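PDB 3LE1: phosphotransferase system, HPr-related proteins from Thermoanaerobacter tengcongensis, which probably serves as the general, non-sugar-specific phosphocarrier of the phosphoenolpyruvate-dependent sugar phosphotransferase system that drives carbohydrate uptake. Local coordinates for residues R17-F22 against K45-I50; V23-K28 against I74-D79. All coordinates share one frame; numbering follows the deposited sequence.

Interaction 1. Residues R17-F22 against K45-I50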
loop_
_atom_site.group_PDB
_atom_site.type_symbol
_atom_site.label_atom_id
_atom_site.label_comp_id
_atom_site.label_asym_id
_atom_site.label_seq_id
_atom_site.Cartn_x
_atom_site.Cartn_y
_atom_site.Cartn_z
ATOM N N ARG A 17 -4.064 -10.278 7.402
ATOM C CA ARG A 17 -4.438 -9.084 8.159
ATOM C C ARG A 17 -3.877 -7.774 7.594
ATOM O O ARG A 17 -4.647 -6.863 7.272
ATOM C CB ARG A 17 -4.092 -9.214 9.648
ATOM C CG ARG A 17 -4.464 -7.958 10.419
ATOM C CD ARG A 17 -4.641 -8.203 11.904
ATOM N NE ARG A 17 -5.512 -7.188 12.496
ATOM C CZ ARG A 17 -5.094 -6.003 12.931
ATOM N NH1 ARG A 17 -3.814 -5.676 12.831
ATOM N NH2 ARG A 17 -5.956 -5.141 13.460
ATOM N N PRO A 18 -2.541 -7.659 7.498
ATOM C CA PRO A 18 -1.949 -6.453 6.910
ATOM C C PRO A 18 -2.565 -6.077 5.558
ATOM O O PRO A 18 -2.880 -4.907 5.352
ATOM C CB PRO A 18 -0.476 -6.830 6.767
ATOM C CG PRO A 18 -0.234 -7.790 7.901
ATOM C CD PRO A 18 -1.514 -8.565 8.046
ATOM N N ALA A 19 -2.751 -7.040 4.658
ATOM C CA ALA A 19 -3.358 -6.736 3.366
ATOM C C ALA A 19 -4.754 -6.131 3.548
ATOM O O ALA A 19 -5.119 -5.165 2.878
ATOM C CB ALA A 19 -3.429 -7.984 2.496
ATOM N N ALA A 20 -5.531 -6.698 4.467
ATOM C CA ALA A 20 -6.893 -6.235 4.702
ATOM C C ALA A 20 -6.875 -4.813 5.236
ATOM O O ALA A 20 -7.679 -3.972 4.823
ATOM C CB ALA A 20 -7.609 -7.157 5.689
ATOM N N LEU A 21 -5.949 -4.564 6.159
ATOM C CA LEU A 21 -5.775 -3.252 6.775
ATOM C C LEU A 21 -5.234 -2.249 5.771
ATOM O O LEU A 21 -5.608 -1.075 5.787
ATOM C CB LEU A 21 -4.811 -3.346 7.950
ATOM C CG LEU A 21 -5.364 -3.958 9.237
ATOM C CD1 LEU A 21 -4.256 -4.630 10.019
ATOM C CD2 LEU A 21 -6.065 -2.909 10.073
ATOM N N PHE A 22 -4.332 -2.715 4.915
ATOM C CA PHE A 22 -3.775 -1.882 3.864
ATOM C C PHE A 22 -4.896 -1.337 2.993
ATOM O O PHE A 22 -4.981 -0.131 2.786
ATOM C CB PHE A 22 -2.773 -2.675 3.026
ATOM C CG PHE A 22 -2.050 -1.849 1.996
ATOM C CD1 PHE A 22 -0.849 -1.226 2.302
ATOM C CD2 PHE A 22 -2.565 -1.702 0.717
ATOM C CE1 PHE A 22 -0.183 -0.475 1.351
ATOM C CE2 PHE A 22 -1.895 -0.951 -0.237
ATOM C CZ PHE A 22 -0.705 -0.343 0.085
ATOM N N LYS A 45 -6.917 -0.216 -3.389
ATOM C CA LYS A 45 -8.221 -0.458 -2.774
ATOM C C LYS A 45 -8.785 -1.817 -3.202
ATOM O O LYS A 45 -9.891 -2.181 -2.803
ATOM C CB LYS A 45 -9.202 0.660 -3.145
ATOM C CG LYS A 45 -8.802 2.046 -2.629
ATOM C CD LYS A 45 -9.667 3.154 -3.209
ATOM C CE LYS A 45 -9.185 4.522 -2.730
ATOM N NZ LYS A 45 -10.097 5.621 -3.116
ATOM N N SER A 46 -8.026 -2.561 -4.011
ATOM C CA SER A 46 -8.459 -3.877 -4.499
ATOM C C SER A 46 -7.667 -5.027 -3.881
ATOM O O SER A 46 -6.465 -5.186 -4.135
ATOM C CB SER A 46 -8.387 -3.949 -6.030
ATOM O OG SER A 46 -8.451 -5.295 -6.496
ATOM N N ILE A 47 -8.357 -5.830 -3.074
ATOM C CA ILE A 47 -7.748 -6.971 -2.406
ATOM C C ILE A 47 -7.255 -8.019 -3.408
ATOM O O ILE A 47 -6.207 -8.613 -3.214
ATOM C CB ILE A 47 -8.720 -7.624 -1.393
ATOM C CG1 ILE A 47 -7.955 -8.550 -0.439
ATOM C CG2 ILE A 47 -9.824 -8.375 -2.122
ATOM C CD1 ILE A 47 -6.766 -7.889 0.231
ATOM N N MET A 48 -8.006 -8.241 -4.483
ATOM C CA MET A 48 -7.552 -9.165 -5.522
ATOM C C MET A 48 -6.251 -8.657 -6.149
ATOM O O MET A 48 -5.325 -9.433 -6.398
ATOM C CB MET A 48 -8.630 -9.361 -6.593
ATOM C CG MET A 48 -8.221 -10.316 -7.720
ATOM S SD MET A 48 -9.471 -10.471 -9.017
ATOM C CE MET A 48 -8.726 -11.749 -10.015
ATOM N N GLY A 49 -6.189 -7.347 -6.384
ATOM C CA GLY A 49 -5.000 -6.725 -6.942
ATOM C C GLY A 49 -3.798 -6.857 -6.021
ATOM O O GLY A 49 -2.725 -7.268 -6.441
ATOM N N ILE A 50 -3.982 -6.493 -4.757
ATOM C CA ILE A 50 -2.937 -6.682 -3.757
ATOM C C ILE A 50 -2.423 -8.125 -3.776
ATOM O O ILE A 50 -1.216 -8.361 -3.851
ATOM C CB ILE A 50 -3.433 -6.279 -2.345
ATOM C CG1 ILE A 50 -3.814 -4.793 -2.332
ATOM C CG2 ILE A 50 -2.373 -6.566 -1.287
ATOM C CD1 ILE A 50 -2.645 -3.864 -2.622
#
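Phe22, whose ring meets Ile50, is fixed at its backbone by a short helical bond from Phe22 N to Pro18 O, 2.7 Å. Its CG lies anti to the backbone N (chi1 -174°), which carries the ring off the helix toward 45-50. Ring atoms CD2 and CE2 are the ones that meet Ile50 CD1. Phe22 CE2 is 3.8 Å from Ile50 CD1, and the methyl approaches the ring obliquely. Ile50 uses both of its branches. Ile50 CD1, at the end of the longer branch, goes to the ring. CG2 turns instead to Ala19, with Ile50 CG2 4.2 Å from Ala19 CB.

The same alanine methyl also takes Ile47, whose CD1 is 4.0 Å from Ala19 CB. The CB of Ile47 does not point at helix 16-26, yet its end bends in. CG1 anti to the backbone N (chi1 -164°) brings CD1 over Ala19. Ala19 is thus a small seat for two isoleucines one turn apart.

This is the HPr fold, an open-faced sandwich with helices laid on an antiparallel four-stranded sheet. The contact joins helix 16-26 to the short helix 47-53. In HPr proteins the phosphorylated histidine lies at the N-terminal end of the first helix, just before 17-22. Ser46, at the N-cap of the short helix, probably corresponds to the serine that a regulatory kinase targets in Gram-positive relatives. Ser46 OG accepts from Gly49 N at 3.1 Å, with an N-H...O angle of 157°. The bond closes the first turn, from which Ile47 and Ile50 reach across. Ile50 N is bonded to Ser46 O. Val23 touches both isoleucines further along helix 16-26, and Phe22 also packs on Val35 and Ile81.

Interaction 2. Residues V23-K28 against I74-D79; sequences VQTASK and IKALVD
Leu77 and Thr25 bury the most surface here, and Ala76 adds a smaller patch. The CB of Leu77 does not aim at the other helix, but its end comes in, with CG beside the backbone N and anti to the carbonyl carbon (chi1 -69°). One methyl does the work. Leu77 CD2 lies 3.9 Å from Thr25 CG2 and also 3.9 Å from Ala26 N, so it sits against a side chain and the backbone at once. The two side chains run past each other in opposite directions. Ala26 CB is a looser neighbour of the same methyl, at 4.3 Å from Leu77 CD2.

Thr25 divides its two branches. CG2 faces helix 70-82, where it also touches Ala76, with Thr25 CG2 3.9 Å from Ala76 CB. OG1 turns back to its own helix and bonds to Leu21 O. The polar atom is thus satisfied within helix 16-26, and the methyl is left for the apolar contact. Ile33 and Leu63 of the sheet lie under Leu77, while Phe29 packs beside Ala76. The arrangement is that of the HPr open-faced sandwich, in which these two helices pack side by side on one sheet face.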
loop_
_atom_site.group_PDB
_atom_site.type_symbol
_atom_site.label_atom_id
_atom_site.label_comp_id
_atom_site.label_asym_id
_atom_site.label_seq_id
_atom_site.Cartn_x
_atom_site.Cartn_y
_atom_site.Cartn_z
ATOM N N VAL A 23 -5.770 -2.226 2.511
ATOM C CA VAL A 23 -6.877 -1.850 1.640
ATOM C C VAL A 23 -7.869 -0.992 2.410
ATOM O O VAL A 23 -8.442 -0.039 1.879
ATOM C CB VAL A 23 -7.606 -3.096 1.099
ATOM C CG1 VAL A 23 -8.929 -2.711 0.454
ATOM C CG2 VAL A 23 -6.723 -3.848 0.114
ATOM N N GLN A 24 -8.053 -1.357 3.672
ATOM C CA GLN A 24 -8.875 -0.615 4.603
ATOM C C GLN A 24 -8.398 0.831 4.713
ATOM O O GLN A 24 -9.176 1.764 4.594
ATOM C CB GLN A 24 -8.798 -1.299 5.970
ATOM N N THR A 25 -7.103 1.002 4.934
ATOM C CA THR A 25 -6.537 2.326 5.100
ATOM C C THR A 25 -6.601 3.109 3.788
ATOM O O THR A 25 -7.022 4.271 3.770
ATOM C CB THR A 25 -5.094 2.239 5.639
ATOM O OG1 THR A 25 -5.117 1.616 6.934
ATOM C CG2 THR A 25 -4.459 3.612 5.754
ATOM N N ALA A 26 -6.204 2.471 2.690
ATOM C CA ALA A 26 -6.269 3.118 1.379
ATOM C C ALA A 26 -7.688 3.573 1.099
ATOM O O ALA A 26 -7.915 4.660 0.561
ATOM C CB ALA A 26 -5.799 2.168 0.284
ATOM N N SER A 27 -8.646 2.735 1.478
ATOM C CA SER A 27 -10.048 2.997 1.178
ATOM C C SER A 27 -10.625 4.153 2.005
ATOM O O SER A 27 -11.734 4.598 1.757
ATOM C CB SER A 27 -10.884 1.723 1.361
ATOM O OG SER A 27 -10.516 0.715 0.422
ATOM N N LYS A 28 -9.878 4.637 2.993
ATOM C CA LYS A 28 -10.312 5.808 3.755
ATOM C C LYS A 28 -10.224 7.099 2.941
ATOM O O LYS A 28 -10.831 8.110 3.298
ATOM C CB LYS A 28 -9.485 5.964 5.026
ATOM C CG LYS A 28 -9.603 4.801 5.977
ATOM C CD LYS A 28 -9.259 5.225 7.386
ATOM C CE LYS A 28 -7.793 5.538 7.523
ATOM N NZ LYS A 28 -7.385 5.381 8.946
ATOM N N ILE A 74 -1.101 8.804 0.941
ATOM C CA ILE A 74 0.191 8.134 0.888
ATOM C C ILE A 74 0.819 8.107 2.284
ATOM O O ILE A 74 1.324 7.080 2.721
ATOM C CB ILE A 74 1.125 8.792 -0.156
ATOM C CG1 ILE A 74 0.585 8.530 -1.576
ATOM C CG2 ILE A 74 2.547 8.275 -0.006
ATOM C CD1 ILE A 74 0.528 7.037 -1.925
ATOM N N LYS A 75 0.754 9.225 3.002
ATOM C CA LYS A 75 1.338 9.281 4.336
ATOM C C LYS A 75 0.718 8.232 5.261
ATOM O O LYS A 75 1.418 7.576 6.046
ATOM C CB LYS A 75 1.171 10.664 4.948
ATOM C CG LYS A 75 1.645 10.715 6.379
ATOM C CD LYS A 75 1.961 12.113 6.814
ATOM N N ALA A 76 -0.595 8.060 5.156
ATOM C CA ALA A 76 -1.295 7.098 6.004
ATOM C C ALA A 76 -0.797 5.673 5.749
ATOM O O ALA A 76 -0.655 4.854 6.672
ATOM C CB ALA A 76 -2.790 7.184 5.767
ATOM N N LEU A 77 -0.524 5.376 4.487
ATOM C CA LEU A 77 -0.025 4.056 4.115
ATOM C C LEU A 77 1.434 3.869 4.538
ATOM O O LEU A 77 1.828 2.795 5.026
ATOM C CB LEU A 77 -0.187 3.858 2.607
ATOM C CG LEU A 77 -1.658 3.732 2.202
ATOM C CD1 LEU A 77 -1.832 3.851 0.691
ATOM C CD2 LEU A 77 -2.306 2.444 2.728
ATOM N N VAL A 78 2.231 4.914 4.360
ATOM C CA VAL A 78 3.625 4.896 4.775
ATOM C C VAL A 78 3.721 4.617 6.266
ATOM O O VAL A 78 4.484 3.747 6.692
ATOM C CB VAL A 78 4.316 6.240 4.466
ATOM C CG1 VAL A 78 5.608 6.403 5.276
ATOM C CG2 VAL A 78 4.571 6.369 2.979
ATOM N N ASP A 79 2.930 5.356 7.039
ATOM C CA ASP A 79 2.848 5.173 8.481
ATOM C C ASP A 79 2.369 3.775 8.870
ATOM O O ASP A 79 2.878 3.187 9.816
ATOM C CB ASP A 79 1.949 6.253 9.102
ATOM C CG ASP A 79 2.551 7.652 8.990
ATOM O OD1 ASP A 79 3.734 7.773 8.614
ATOM O OD2 ASP A 79 1.842 8.639 9.283
#

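In the fold
Both interactions use helix 16-26. Residues 17-22 meet 45-50 in interaction 1, and the next six residues meet 74-79 in interaction 2. Their centres are 11 Å apart, and along the chain their segments alternate. The two contacts also touch directly. Leu77 CD2 lies 3.7 Å from Phe22 O, and Lys45 CE lies 3.5 Å from Ala26 O. Helix 16-26 is therefore packed by helix 47-53 and by helix 70-82. The cadmium ions of the crystal are well away from two of the touching side chains. That of Ala19 is about 13 Å from one such ion and that of Ala76 about 11 Å from one.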